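Local structure of nucleotidyl transferase AbiEii/AbiGii toxin family protein (Mycobacterium tuberculosis, 6Y56) at residues H11-A16 against L243-A248; Y19-L24 against P120-S125; V62-T67 against D238-L243; R175-A180 against D234-S239. The protein is a nucleotidyltransferase toxin of a toxin-antitoxin system that probably inhibits growth by adding nucleotides to tRNA acceptor stems. All coordinates share one frame; numbering follows the deposited sequence.

Interaction 1. Residues H11-A16 against L243-A248; sequences HALGRA and LTRPVA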
loop_
_atom_site.group_PDB
_atom_site.type_symbol
_atom_site.label_atom_id
_atom_site.label_comp_id
_atom_site.label_asym_id
_atom_site.label_seq_id
_atom_site.Cartn_x
_atom_site.Cartn_y
_atom_site.Cartn_z
ATOM N N HIS A 11 -6.815 11.000 18.106
ATOM C CA HIS A 11 -6.544 10.511 16.757
ATOM C C HIS A 11 -6.842 9.019 16.629
ATOM O O HIS A 11 -7.216 8.544 15.543
ATOM C CB HIS A 11 -5.079 10.812 16.456
ATOM C CG HIS A 11 -4.687 10.606 15.034
ATOM N ND1 HIS A 11 -5.311 11.243 13.985
ATOM C CD2 HIS A 11 -3.698 9.860 14.493
ATOM C CE1 HIS A 11 -4.730 10.887 12.853
ATOM N NE2 HIS A 11 -3.747 10.051 13.135
ATOM N N ALA A 12 -6.681 8.265 17.716
ATOM C CA ALA A 12 -7.034 6.853 17.787
ATOM C C ALA A 12 -8.503 6.642 18.124
ATOM O O ALA A 12 -8.896 5.520 18.463
ATOM C CB ALA A 12 -6.157 6.141 18.824
ATOM N N LEU A 13 -9.315 7.694 18.052
ATOM C CA LEU A 13 -10.739 7.631 18.389
ATOM C C LEU A 13 -10.977 7.184 19.826
ATOM O O LEU A 13 -11.986 6.541 20.128
ATOM C CB LEU A 13 -11.534 6.770 17.400
ATOM C CG LEU A 13 -11.884 7.412 16.069
ATOM C CD1 LEU A 13 -12.555 6.379 15.180
ATOM C CD2 LEU A 13 -12.795 8.615 16.268
ATOM N N GLY A 14 -10.058 7.515 20.725
ATOM C CA GLY A 14 -10.177 7.119 22.111
ATOM C C GLY A 14 -9.956 5.650 22.395
ATOM O O GLY A 14 -10.106 5.238 23.550
ATOM N N ARG A 15 -9.594 4.848 21.391
ATOM C CA ARG A 15 -9.368 3.415 21.581
ATOM C C ARG A 15 -7.952 3.185 22.102
ATOM O O ARG A 15 -6.972 3.420 21.386
ATOM C CB ARG A 15 -9.574 2.667 20.266
ATOM C CG ARG A 15 -10.895 2.945 19.569
ATOM C CD ARG A 15 -10.915 2.300 18.188
ATOM N NE ARG A 15 -10.463 0.914 18.245
ATOM C CZ ARG A 15 -9.739 0.313 17.302
ATOM N NH1 ARG A 15 -9.373 0.966 16.206
ATOM N NH2 ARG A 15 -9.375 -0.949 17.461
ATOM N N ALA A 16 -7.845 2.691 23.337
ATOM C CA ALA A 16 -6.531 2.463 23.936
ATOM C C ALA A 16 -5.702 1.491 23.108
ATOM O O ALA A 16 -4.483 1.658 22.973
ATOM C CB ALA A 16 -6.690 1.943 25.366
ATOM N N LEU A 243 -6.265 -1.731 13.837
ATOM C CA LEU A 243 -6.176 -0.676 12.842
ATOM C C LEU A 243 -7.514 -0.050 12.492
ATOM O O LEU A 243 -7.539 1.065 11.964
ATOM C CB LEU A 243 -5.540 -1.233 11.562
ATOM C CG LEU A 243 -4.190 -1.920 11.808
ATOM C CD1 LEU A 243 -3.681 -2.538 10.516
ATOM C CD2 LEU A 243 -3.161 -0.950 12.385
ATOM N N THR A 244 -8.623 -0.736 12.763
ATOM C CA THR A 244 -9.935 -0.201 12.432
ATOM C C THR A 244 -10.971 -0.858 13.329
ATOM O O THR A 244 -10.731 -1.911 13.919
ATOM C CB THR A 244 -10.286 -0.437 10.956
ATOM O OG1 THR A 244 -11.505 0.247 10.638
ATOM C CG2 THR A 244 -10.457 -1.922 10.663
ATOM N N ARG A 245 -12.137 -0.217 13.402
ATOM C CA ARG A 245 -13.266 -0.724 14.164
ATOM C C ARG A 245 -14.492 -0.230 13.413
ATOM O O ARG A 245 -14.532 0.950 13.038
ATOM C CB ARG A 245 -13.224 -0.109 15.561
ATOM C CG ARG A 245 -14.473 -0.310 16.396
ATOM C CD ARG A 245 -14.384 0.450 17.716
ATOM N NE ARG A 245 -14.573 1.890 17.541
ATOM C CZ ARG A 245 -14.593 2.770 18.540
ATOM N NH1 ARG A 245 -14.773 4.060 18.294
ATOM N NH2 ARG A 245 -14.420 2.364 19.786
ATOM N N PRO A 246 -15.492 -1.088 13.155
ATOM C CA PRO A 246 -15.538 -2.502 13.515
ATOM C C PRO A 246 -14.838 -3.359 12.475
ATOM O O PRO A 246 -14.596 -2.912 11.354
ATOM C CB PRO A 246 -17.035 -2.808 13.476
ATOM C CG PRO A 246 -17.543 -1.932 12.398
ATOM C CD PRO A 246 -16.717 -0.664 12.459
ATOM N N VAL A 247 -14.496 -4.579 12.860
ATOM C CA VAL A 247 -14.027 -5.585 11.917
ATOM C C VAL A 247 -15.247 -6.370 11.457
ATOM O O VAL A 247 -15.968 -6.949 12.276
ATOM C CB VAL A 247 -12.978 -6.502 12.556
ATOM C CG1 VAL A 247 -12.499 -7.541 11.553
ATOM C CG2 VAL A 247 -11.804 -5.680 13.057
ATOM N N ALA A 248 -15.503 -6.357 10.149
ATOM C CA ALA A 248 -16.695 -6.971 9.568
ATOM C C ALA A 248 -16.251 -7.867 8.413
ATOM O O ALA A 248 -16.557 -7.599 7.247
ATOM C CB ALA A 248 -17.685 -5.906 9.112
#
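Arg-15 and Arg-245 overlap head to tail, each laying its hydrocarbon part over the other's guanidinium. The Arg-15 chain leaves CB with CG beside the backbone N (chi1 -52°). Its CG lies 3.6 Å from Arg-245 NH2, over a face of that guanidinium. CD follows, 3.7 Å from Arg-245 CZ and above the same plane, offset toward the rim. A bend at chi3 (48°) then turns the chain, and NE comes 4.0 Å from Arg-245 CB. Beyond it the roles reverse: Arg-15 CZ stands 3.9 Å from Arg-245 CB, which sits over the centre of the Arg-15 group. NH1 ends 3.8 Å from the carbonyl carbon of Thr-244. The two guanidinium planes are 35° apart, a tilted overlap in which flat group meets methylene.

Arg-15 closes a type I' turn that begins at Ala-12, and its N donates to Ala-12 O at 3.1 Å. Leu-13 and Gly-14 take positive phi there, natural for glycine, and Leu-13 is the C-prime residue of the Schellman motif that closes helix 5-11.

No hydrogen bond joins the two segments. Instead, Arg-15 NH2 bonds Gly-241 O and NH1 bonds Val-242 O weakly, both carbonyls of the short helix 240-243. Arginine suits the place because it offers several N-H groups on a long apolar shaft. With the NE atoms of Arg-15 and Arg-245 4.3 Å apart, two positive charges lie close together, and the carbonyls at the helix end probably offset the cost for Arg-15, while exposed Arg-245 can be screened by solvent.

Interaction 2. Residues Y19-L24 against P120-S125; sequences YDAALL and PRIVAS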
loop_
_atom_site.group_PDB
_atom_site.type_symbol
_atom_site.label_atom_id
_atom_site.label_comp_id
_atom_site.label_asym_id
_atom_site.label_seq_id
_atom_site.Cartn_x
_atom_site.Cartn_y
_atom_site.Cartn_z
ATOM N N TYR A 19 -3.792 3.207 20.214
ATOM C CA TYR A 19 -2.919 4.348 20.463
ATOM C C TYR A 19 -1.592 4.203 19.725
ATOM O O TYR A 19 -1.099 5.169 19.124
ATOM C CB TYR A 19 -2.668 4.505 21.965
ATOM C CG TYR A 19 -1.770 5.668 22.287
ATOM C CD1 TYR A 19 -2.298 6.931 22.479
ATOM C CD2 TYR A 19 -0.387 5.511 22.373
ATOM C CE1 TYR A 19 -1.488 8.007 22.760
ATOM C CE2 TYR A 19 0.436 6.582 22.647
ATOM C CZ TYR A 19 -0.123 7.831 22.843
ATOM O OH TYR A 19 0.679 8.918 23.122
ATOM N N ASP A 20 -0.993 3.009 19.771
ATOM C CA ASP A 20 0.301 2.818 19.125
ATOM C C ASP A 20 0.186 2.971 17.613
ATOM O O ASP A 20 1.070 3.559 16.978
ATOM C CB ASP A 20 0.881 1.450 19.491
ATOM C CG ASP A 20 1.643 1.462 20.816
ATOM O OD1 ASP A 20 1.644 2.489 21.515
ATOM O OD2 ASP A 20 2.265 0.429 21.139
ATOM N N ALA A 21 -0.889 2.445 17.018
ATOM C CA ALA A 21 -1.102 2.636 15.585
ATOM C C ALA A 21 -1.277 4.109 15.243
ATOM O O ALA A 21 -0.791 4.575 14.205
ATOM C CB ALA A 21 -2.320 1.842 15.120
ATOM N N ALA A 22 -1.966 4.866 16.109
ATOM C CA ALA A 22 -2.144 6.293 15.874
ATOM C C ALA A 22 -0.823 7.040 15.991
ATOM O O ALA A 22 -0.558 7.961 15.212
ATOM C CB ALA A 22 -3.189 6.868 16.834
ATOM N N LEU A 23 0.011 6.659 16.960
ATOM C CA LEU A 23 1.318 7.288 17.090
ATOM C C LEU A 23 2.186 6.993 15.876
ATOM O O LEU A 23 2.903 7.871 15.385
ATOM C CB LEU A 23 1.998 6.827 18.379
ATOM C CG LEU A 23 3.337 7.480 18.732
ATOM C CD1 LEU A 23 3.230 8.982 18.726
ATOM C CD2 LEU A 23 3.842 6.987 20.083
ATOM N N LEU A 24 2.120 5.759 15.370
ATOM C CA LEU A 24 2.852 5.412 14.155
ATOM C C LEU A 24 2.323 6.183 12.956
ATOM O O LEU A 24 3.107 6.649 12.120
ATOM C CB LEU A 24 2.742 3.913 13.899
ATOM C CG LEU A 24 3.386 3.454 12.583
ATOM C CD1 LEU A 24 4.892 3.714 12.533
ATOM C CD2 LEU A 24 3.078 1.981 12.396
ATOM N N PRO A 120 6.019 3.308 19.845
ATOM C CA PRO A 120 4.897 2.384 19.646
ATOM C C PRO A 120 5.397 0.962 19.434
ATOM O O PRO A 120 6.374 0.725 18.722
ATOM C CB PRO A 120 4.199 2.930 18.396
ATOM C CG PRO A 120 5.234 3.743 17.695
ATOM C CD PRO A 120 6.119 4.311 18.771
ATOM N N ARG A 121 4.729 0.016 20.084
ATOM C CA ARG A 121 5.141 -1.387 20.036
ATOM C C ARG A 121 4.448 -2.154 18.922
ATOM O O ARG A 121 4.043 -3.306 19.094
ATOM C CB ARG A 121 4.909 -2.043 21.393
ATOM C CG ARG A 121 5.617 -1.326 22.535
ATOM C CD ARG A 121 4.784 -1.303 23.816
ATOM N NE ARG A 121 3.360 -1.058 23.584
ATOM C CZ ARG A 121 2.728 0.062 23.926
ATOM N NH1 ARG A 121 3.392 1.056 24.502
ATOM N NH2 ARG A 121 1.429 0.195 23.680
ATOM N N ILE A 122 4.298 -1.529 17.765
ATOM C CA ILE A 122 3.579 -2.105 16.640
ATOM C C ILE A 122 4.568 -2.361 15.512
ATOM O O ILE A 122 5.530 -1.611 15.318
ATOM C CB ILE A 122 2.433 -1.163 16.207
ATOM C CG1 ILE A 122 1.578 -1.789 15.105
ATOM C CG2 ILE A 122 2.975 0.191 15.794
ATOM C CD1 ILE A 122 0.285 -1.027 14.847
ATOM N N VAL A 123 4.338 -3.449 14.781
ATOM C CA VAL A 123 5.206 -3.817 13.669
ATOM C C VAL A 123 5.003 -2.834 12.526
ATOM O O VAL A 123 3.870 -2.603 12.075
ATOM C CB VAL A 123 4.900 -5.252 13.221
ATOM C CG1 VAL A 123 5.346 -5.482 11.777
ATOM C CG2 VAL A 123 5.527 -6.253 14.182
ATOM N N ALA A 124 6.105 -2.253 12.047
ATOM C CA ALA A 124 6.073 -1.305 10.946
ATOM C C ALA A 124 7.225 -1.604 10.006
ATOM O O ALA A 124 8.284 -2.077 10.420
ATOM C CB ALA A 124 6.171 0.135 11.451
ATOM N N SER A 125 7.023 -1.306 8.734
ATOM C CA SER A 125 8.003 -1.674 7.731
ATOM C C SER A 125 8.062 -0.624 6.636
ATOM O O SER A 125 7.181 0.230 6.505
ATOM C CB SER A 125 7.678 -3.032 7.120
ATOM O OG SER A 125 6.350 -3.031 6.628
#
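Leu-24 reaches from the helix with CD2 touching both Ile-122 and Ala-124: it lies 3.8 Å from Ile-122 CG2 and 3.7 Å from Ala-124 CB. Its CG stands anti to the backbone N (chi1 176°), a conformation well suited to a helix, and this carries both methyls out toward the loop. Leu-24 and Ile-122 cross at about a right angle. Ile-122 uses two branches. Its CG1 is also anti to N (chi1 -175°), sending CD1 to within 3.9 Å of Ala-21 CB, while CG2, set between N and the carbonyl carbon, turns to Leu-24. The methyls of Ala-21 and Ala-124 give these larger side chains a smooth apolar surface.

Nearer the start of the helix, Pro-120 packs on Asp-20 and Leu-23. Pro-120 CB is 3.5 Å from Asp-20 O, and Pro-120 CD meets Leu-23 CD2 at 3.8 Å. Proline brings a compact apolar ring and no N-H to satisfy.

Asp-20 supplies the polar rim, though its OD2 crowds the Arg-121 guanidinium and its exact place is doubtful. As modelled, OD2 accepts from Arg-121 N and forms a salt bridge with NH2. The doubly bent arginine chain folds back, setting the carboxylate over one guanidinium face, offset toward the rim, with the planes 44° apart.

Ala-124 pairs through its backbone with Leu-110, and Ser-125 with Leu-69. The loop thus leads directly into strand 125-129, and helix 19-38 packs on the approach to the mixed sheet, an alpha/beta arrangement consistent with the nucleotidyltransferase fold.

Interaction 3. Residues V62-T67 against D238-L243; sequences VGRFST and DSIGVL
Leu-243, the last residue of the short helix 240-243, packs against the loop from Arg-64 to Thr-67 that leads into strand 68-72 of the mixed sheet in this nucleotidyltransferase-family fold.

A single hydrogen bond joins the backbones. Phe-65 N donates to Leu-243 O at 3.0 Å with an angle of 153°, the donor tilted somewhat from the carbonyl plane. It gives a partner to a carbonyl at the very end of the helix.

The apolar contacts gather on the leucine. CD2 touches Phe-65 CB at 3.9 Å and Thr-67 CG2 at 3.8 Å. Threonine serves two sides here: its OG1 sits between the backbone N and the carbonyl carbon (chi1 66°) and bonds Arg-181, which leaves the methyl to face the leucine. The Phe-65 ring itself packs on Ala-21 and Ala-22 of helix 19-38.

The charged side chain that touches across the contact is Arg-64, whose extended chain keeps alongside Leu-243 in the same direction. Its CD lies 4.1 Å from Ile-240 CD1. Its NH2 forms a salt bridge with Asp-185 of helix 180-189, and NH1 makes a weak bond back to Phe-65 O at 3.0 Å (131°). Arginine fits because its methylenes can cross a buried apolar surface before the charge finds its partner. Where the two residues meet, Leu-243 CD1 lies 3.9 Å from Arg-64 NH1.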
loop_
_atom_site.group_PDB
_atom_site.type_symbol
_atom_site.label_atom_id
_atom_site.label_comp_id
_atom_site.label_asym_id
_atom_site.label_seq_id
_atom_site.Cartn_x
_atom_site.Cartn_y
_atom_site.Cartn_z
ATOM N N VAL A 62 -11.542 8.114 7.050
ATOM C CA VAL A 62 -12.566 7.098 6.656
ATOM C C VAL A 62 -11.889 5.732 6.471
ATOM O O VAL A 62 -12.607 4.739 6.312
ATOM C CB VAL A 62 -13.375 7.513 5.413
ATOM C CG1 VAL A 62 -14.060 8.857 5.603
ATOM C CG2 VAL A 62 -12.529 7.514 4.153
ATOM N N GLY A 63 -10.554 5.694 6.480
ATOM C CA GLY A 63 -9.835 4.453 6.323
ATOM C C GLY A 63 -9.099 4.035 7.587
ATOM O O GLY A 63 -8.961 4.785 8.553
ATOM N N ARG A 64 -8.588 2.814 7.538
ATOM C CA ARG A 64 -7.865 2.216 8.646
ATOM C C ARG A 64 -6.474 2.836 8.786
ATOM O O ARG A 64 -5.908 3.417 7.854
ATOM C CB ARG A 64 -7.674 0.722 8.385
ATOM C CG ARG A 64 -6.862 0.450 7.119
ATOM C CD ARG A 64 -6.580 -1.039 6.933
ATOM N NE ARG A 64 -5.775 -1.319 5.741
ATOM C CZ ARG A 64 -4.449 -1.439 5.738
ATOM N NH1 ARG A 64 -3.757 -1.310 6.863
ATOM N NH2 ARG A 64 -3.816 -1.681 4.604
ATOM N N PHE A 65 -5.909 2.685 9.973
ATOM C CA PHE A 65 -4.477 2.883 10.096
ATOM C C PHE A 65 -3.755 1.821 9.272
ATOM O O PHE A 65 -4.272 0.725 9.024
ATOM C CB PHE A 65 -4.063 2.767 11.563
ATOM C CG PHE A 65 -4.529 3.913 12.431
ATOM C CD1 PHE A 65 -4.233 5.219 12.082
ATOM C CD2 PHE A 65 -5.248 3.675 13.606
ATOM C CE1 PHE A 65 -4.639 6.284 12.879
ATOM C CE2 PHE A 65 -5.652 4.749 14.412
ATOM C CZ PHE A 65 -5.350 6.041 14.043
ATOM N N SER A 66 -2.545 2.150 8.831
ATOM C CA SER A 66 -1.764 1.255 7.988
ATOM C C SER A 66 -0.303 1.400 8.383
ATOM O O SER A 66 0.201 2.525 8.488
ATOM C CB SER A 66 -1.983 1.632 6.519
ATOM O OG SER A 66 -1.438 0.677 5.634
ATOM N N THR A 67 0.371 0.272 8.604
ATOM C CA THR A 67 1.639 0.265 9.329
ATOM C C THR A 67 2.852 0.170 8.425
ATOM O O THR A 67 3.985 0.213 8.928
ATOM C CB THR A 67 1.698 -0.919 10.295
ATOM O OG1 THR A 67 1.728 -2.140 9.540
ATOM C CG2 THR A 67 0.499 -0.916 11.231
ATOM N N ASP A 238 -3.698 -10.228 10.919
ATOM C CA ASP A 238 -2.635 -9.230 11.042
ATOM C C ASP A 238 -3.104 -7.966 11.763
ATOM O O ASP A 238 -2.963 -6.844 11.272
ATOM C CB ASP A 238 -1.997 -8.920 9.689
ATOM C CG ASP A 238 -0.677 -8.185 9.820
ATOM O OD1 ASP A 238 -0.026 -8.293 10.888
ATOM O OD2 ASP A 238 -0.290 -7.502 8.846
ATOM N N SER A 239 -3.688 -8.162 12.943
ATOM C CA SER A 239 -4.046 -7.054 13.833
ATOM C C SER A 239 -5.009 -6.056 13.187
ATOM O O SER A 239 -4.985 -4.866 13.512
ATOM C CB SER A 239 -2.804 -6.338 14.377
ATOM O OG SER A 239 -1.988 -7.236 15.107
ATOM N N ILE A 240 -5.867 -6.518 12.271
ATOM C CA ILE A 240 -6.817 -5.608 11.637
ATOM C C ILE A 240 -7.681 -4.901 12.677
ATOM O O ILE A 240 -8.027 -3.726 12.510
ATOM C CB ILE A 240 -7.641 -6.331 10.543
ATOM C CG1 ILE A 240 -8.598 -5.368 9.832
ATOM C CG2 ILE A 240 -8.400 -7.518 11.125
ATOM C CD1 ILE A 240 -7.890 -4.351 8.949
ATOM N N GLY A 241 -8.017 -5.586 13.777
ATOM C CA GLY A 241 -8.835 -4.988 14.820
ATOM C C GLY A 241 -8.158 -3.856 15.555
ATOM O O GLY A 241 -8.845 -3.012 16.138
ATOM N N VAL A 242 -6.825 -3.824 15.550
ATOM C CA VAL A 242 -6.109 -2.667 16.075
ATOM C C VAL A 242 -6.270 -1.478 15.140
ATOM O O VAL A 242 -6.435 -0.335 15.580
ATOM C CB VAL A 242 -4.627 -3.033 16.291
ATOM C CG1 VAL A 242 -3.824 -1.821 16.719
ATOM C CG2 VAL A 242 -4.495 -4.164 17.309
ATOM N N LEU A 243 -6.265 -1.731 13.837
ATOM C CA LEU A 243 -6.176 -0.676 12.842
ATOM C C LEU A 243 -7.514 -0.050 12.492
ATOM O O LEU A 243 -7.539 1.065 11.964
ATOM C CB LEU A 243 -5.540 -1.233 11.562
ATOM C CG LEU A 243 -4.190 -1.920 11.808
ATOM C CD1 LEU A 243 -3.681 -2.538 10.516
ATOM C CD2 LEU A 243 -3.161 -0.950 12.385
#

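Interaction 4. Residues R175-A180 against D234-S239; sequences RRVALA and DFQPDS
Ala-178 and Ala-180 clasp Gln-236 between them in an isolated parallel beta-bridge, with Leu-179 and Gln-236 as the bridged pair. Gln-236 N donates to Ala-178 O at 2.9 Å, and Ala-180 N donates to Gln-236 O at 2.9 Å. Both bonds are nearly straight, at 170° and 169°. Beside them, Phe-235 CA makes a CA-H...O contact with Ala-178 O at 3.4 Å. Since Leu-179 is the N-cap residue of helix 180-189, the second bond occupies an N-H at the start of that helix, where no earlier turn could accept it.

Next come the side chains. Ala-178 CB touches Phe-235 CD1 at 3.7 Å, and small alanines suit the closeness of the two backbones. Elsewhere on the bridge the side chains of Leu-179 and Gln-236 run together. Leu-179 CG falls beside the backbone N (chi1 -53°), which swings CD2 to 3.7 Å from Gln-236 CD. Gln-236, at the exposed rim, contributes its methylenes to this packing, and its NE2 is 3.8 Å from Val-177 CG2.

Farther out, Phe-235 is buried against Met-249 and Glu-253 of helix 249-259 and Tyr-174 of helix 163-174, as befits a large aromatic. Asp-234 turns its carboxylate to Ser-231 N. Asp-238 ties its loop to helix 180-189 through a salt bridge from its OD2 to Arg-181 NE.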
loop_
_atom_site.group_PDB
_atom_site.type_symbol
_atom_site.label_atom_id
_atom_site.label_comp_id
_atom_site.label_asym_id
_atom_site.label_seq_id
_atom_site.Cartn_x
_atom_site.Cartn_y
_atom_site.Cartn_z
ATOM N N ARG A 175 -4.957 -12.506 -4.852
ATOM C CA ARG A 175 -4.993 -13.729 -5.631
ATOM C C ARG A 175 -4.043 -14.783 -5.072
ATOM O O ARG A 175 -4.260 -15.988 -5.278
ATOM C CB ARG A 175 -4.627 -13.348 -7.059
ATOM C CG ARG A 175 -4.501 -14.466 -7.997
ATOM C CD ARG A 175 -3.082 -14.981 -8.102
ATOM N NE ARG A 175 -3.212 -16.269 -8.719
ATOM C CZ ARG A 175 -2.217 -17.009 -9.170
ATOM N NH1 ARG A 175 -2.499 -18.168 -9.737
ATOM N NH2 ARG A 175 -0.957 -16.589 -9.080
ATOM N N ARG A 176 -2.975 -14.351 -4.410
ATOM C CA ARG A 176 -1.949 -15.255 -3.902
ATOM C C ARG A 176 -2.153 -15.615 -2.440
ATOM O O ARG A 176 -1.964 -16.779 -2.062
ATOM C CB ARG A 176 -0.560 -14.634 -4.076
ATOM C CG ARG A 176 0.540 -15.403 -3.342
ATOM C CD ARG A 176 1.918 -14.837 -3.613
ATOM N NE ARG A 176 2.077 -13.519 -3.003
ATOM C CZ ARG A 176 2.426 -13.313 -1.737
ATOM N NH1 ARG A 176 2.669 -14.339 -0.921
ATOM N NH2 ARG A 176 2.537 -12.067 -1.285
ATOM N N VAL A 177 -2.524 -14.643 -1.609
ATOM C CA VAL A 177 -2.681 -14.854 -0.175
ATOM C C VAL A 177 -3.777 -13.929 0.335
ATOM O O VAL A 177 -3.883 -12.774 -0.086
ATOM C CB VAL A 177 -1.342 -14.635 0.562
ATOM C CG1 VAL A 177 -0.853 -13.204 0.381
ATOM C CG2 VAL A 177 -1.485 -14.969 2.029
ATOM N N ALA A 178 -4.590 -14.438 1.258
ATOM C CA ALA A 178 -5.751 -13.716 1.770
ATOM C C ALA A 178 -5.354 -12.972 3.041
ATOM O O ALA A 178 -5.109 -13.593 4.081
ATOM C CB ALA A 178 -6.890 -14.696 2.040
ATOM N N LEU A 179 -5.283 -11.640 2.958
ATOM C CA LEU A 179 -4.898 -10.795 4.081
ATOM C C LEU A 179 -6.055 -9.874 4.442
ATOM O O LEU A 179 -6.614 -9.205 3.570
ATOM C CB LEU A 179 -3.668 -9.946 3.727
ATOM C CG LEU A 179 -2.429 -10.656 3.178
ATOM C CD1 LEU A 179 -1.301 -9.655 2.894
ATOM C CD2 LEU A 179 -1.959 -11.761 4.131
ATOM N N ALA A 180 -6.391 -9.802 5.735
ATOM C CA ALA A 180 -7.513 -8.960 6.142
ATOM C C ALA A 180 -7.295 -7.493 5.791
ATOM O O ALA A 180 -8.260 -6.791 5.476
ATOM C CB ALA A 180 -7.785 -9.106 7.642
ATOM N N ASP A 234 -10.200 -18.007 6.312
ATOM C CA ASP A 234 -9.237 -18.068 5.222
ATOM C C ASP A 234 -8.291 -16.871 5.199
ATOM O O ASP A 234 -7.310 -16.901 4.446
ATOM C CB ASP A 234 -9.971 -18.189 3.881
ATOM C CG ASP A 234 -10.868 -19.425 3.806
ATOM O OD1 ASP A 234 -10.380 -20.539 4.095
ATOM O OD2 ASP A 234 -12.063 -19.280 3.465
ATOM N N PHE A 235 -8.538 -15.838 6.004
ATOM C CA PHE A 235 -7.760 -14.604 5.965
ATOM C C PHE A 235 -6.780 -14.540 7.130
ATOM O O PHE A 235 -7.088 -14.989 8.238
ATOM C CB PHE A 235 -8.670 -13.375 6.056
ATOM C CG PHE A 235 -9.554 -13.172 4.864
ATOM C CD1 PHE A 235 -9.142 -12.386 3.797
ATOM C CD2 PHE A 235 -10.814 -13.739 4.823
ATOM C CE1 PHE A 235 -9.968 -12.201 2.709
ATOM C CE2 PHE A 235 -11.642 -13.547 3.739
ATOM C CZ PHE A 235 -11.217 -12.779 2.678
ATOM N N GLN A 236 -5.608 -13.958 6.879
ATOM C CA GLN A 236 -4.679 -13.621 7.952
ATOM C C GLN A 236 -5.128 -12.319 8.607
ATOM O O GLN A 236 -5.212 -11.293 7.921
ATOM C CB GLN A 236 -3.283 -13.418 7.383
ATOM C CG GLN A 236 -2.518 -14.689 7.043
ATOM C CD GLN A 236 -1.082 -14.385 6.632
ATOM O OE1 GLN A 236 -0.482 -13.416 7.108
ATOM N NE2 GLN A 236 -0.530 -15.202 5.742
ATOM N N PRO A 237 -5.401 -12.302 9.915
ATOM C CA PRO A 237 -5.949 -11.073 10.520
ATOM C C PRO A 237 -4.954 -9.933 10.586
ATOM O O PRO A 237 -5.327 -8.778 10.336
ATOM C CB PRO A 237 -6.396 -11.523 11.923
ATOM C CG PRO A 237 -6.311 -13.022 11.918
ATOM C CD PRO A 237 -5.303 -13.404 10.885
ATOM N N ASP A 238 -3.698 -10.228 10.919
ATOM C CA ASP A 238 -2.635 -9.230 11.042
ATOM C C ASP A 238 -3.104 -7.966 11.763
ATOM O O ASP A 238 -2.963 -6.844 11.272
ATOM C CB ASP A 238 -1.997 -8.920 9.689
ATOM C CG ASP A 238 -0.677 -8.185 9.820
ATOM O OD1 ASP A 238 -0.026 -8.293 10.888
ATOM O OD2 ASP A 238 -0.290 -7.502 8.846
ATOM N N SER A 239 -3.688 -8.162 12.943
ATOM C CA SER A 239 -4.046 -7.054 13.833
ATOM C C SER A 239 -5.009 -6.056 13.187
ATOM O O SER A 239 -4.985 -4.866 13.512
ATOM C CB SER A 239 -2.804 -6.338 14.377
ATOM O OG SER A 239 -1.988 -7.236 15.107
#

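How the interactions relate
Along the chain, interaction 1 spans all the others, joining the segment after helix 5-11 to that after helix 240-243. Interactions 2 and 3 cross, their segments alternating. Interactions 1 and 3 share Leu-243, with centres about 8 Å apart, and interactions 3 and 4 share Asp-238 and Ser-239, with centres about 13 Å apart. Interaction 2 touches interactions 1 and 3 through helix 19-38 and through Thr-67, where the loops before strands 68-72 and 125-129 meet. Interaction 4 lies about 20 Å from interaction 2, centre to centre, without touching it. The series thus runs from the N-terminal helices and mixed sheet, through helix 240-243, to helix 180-189, joining the sheet region to the helical part.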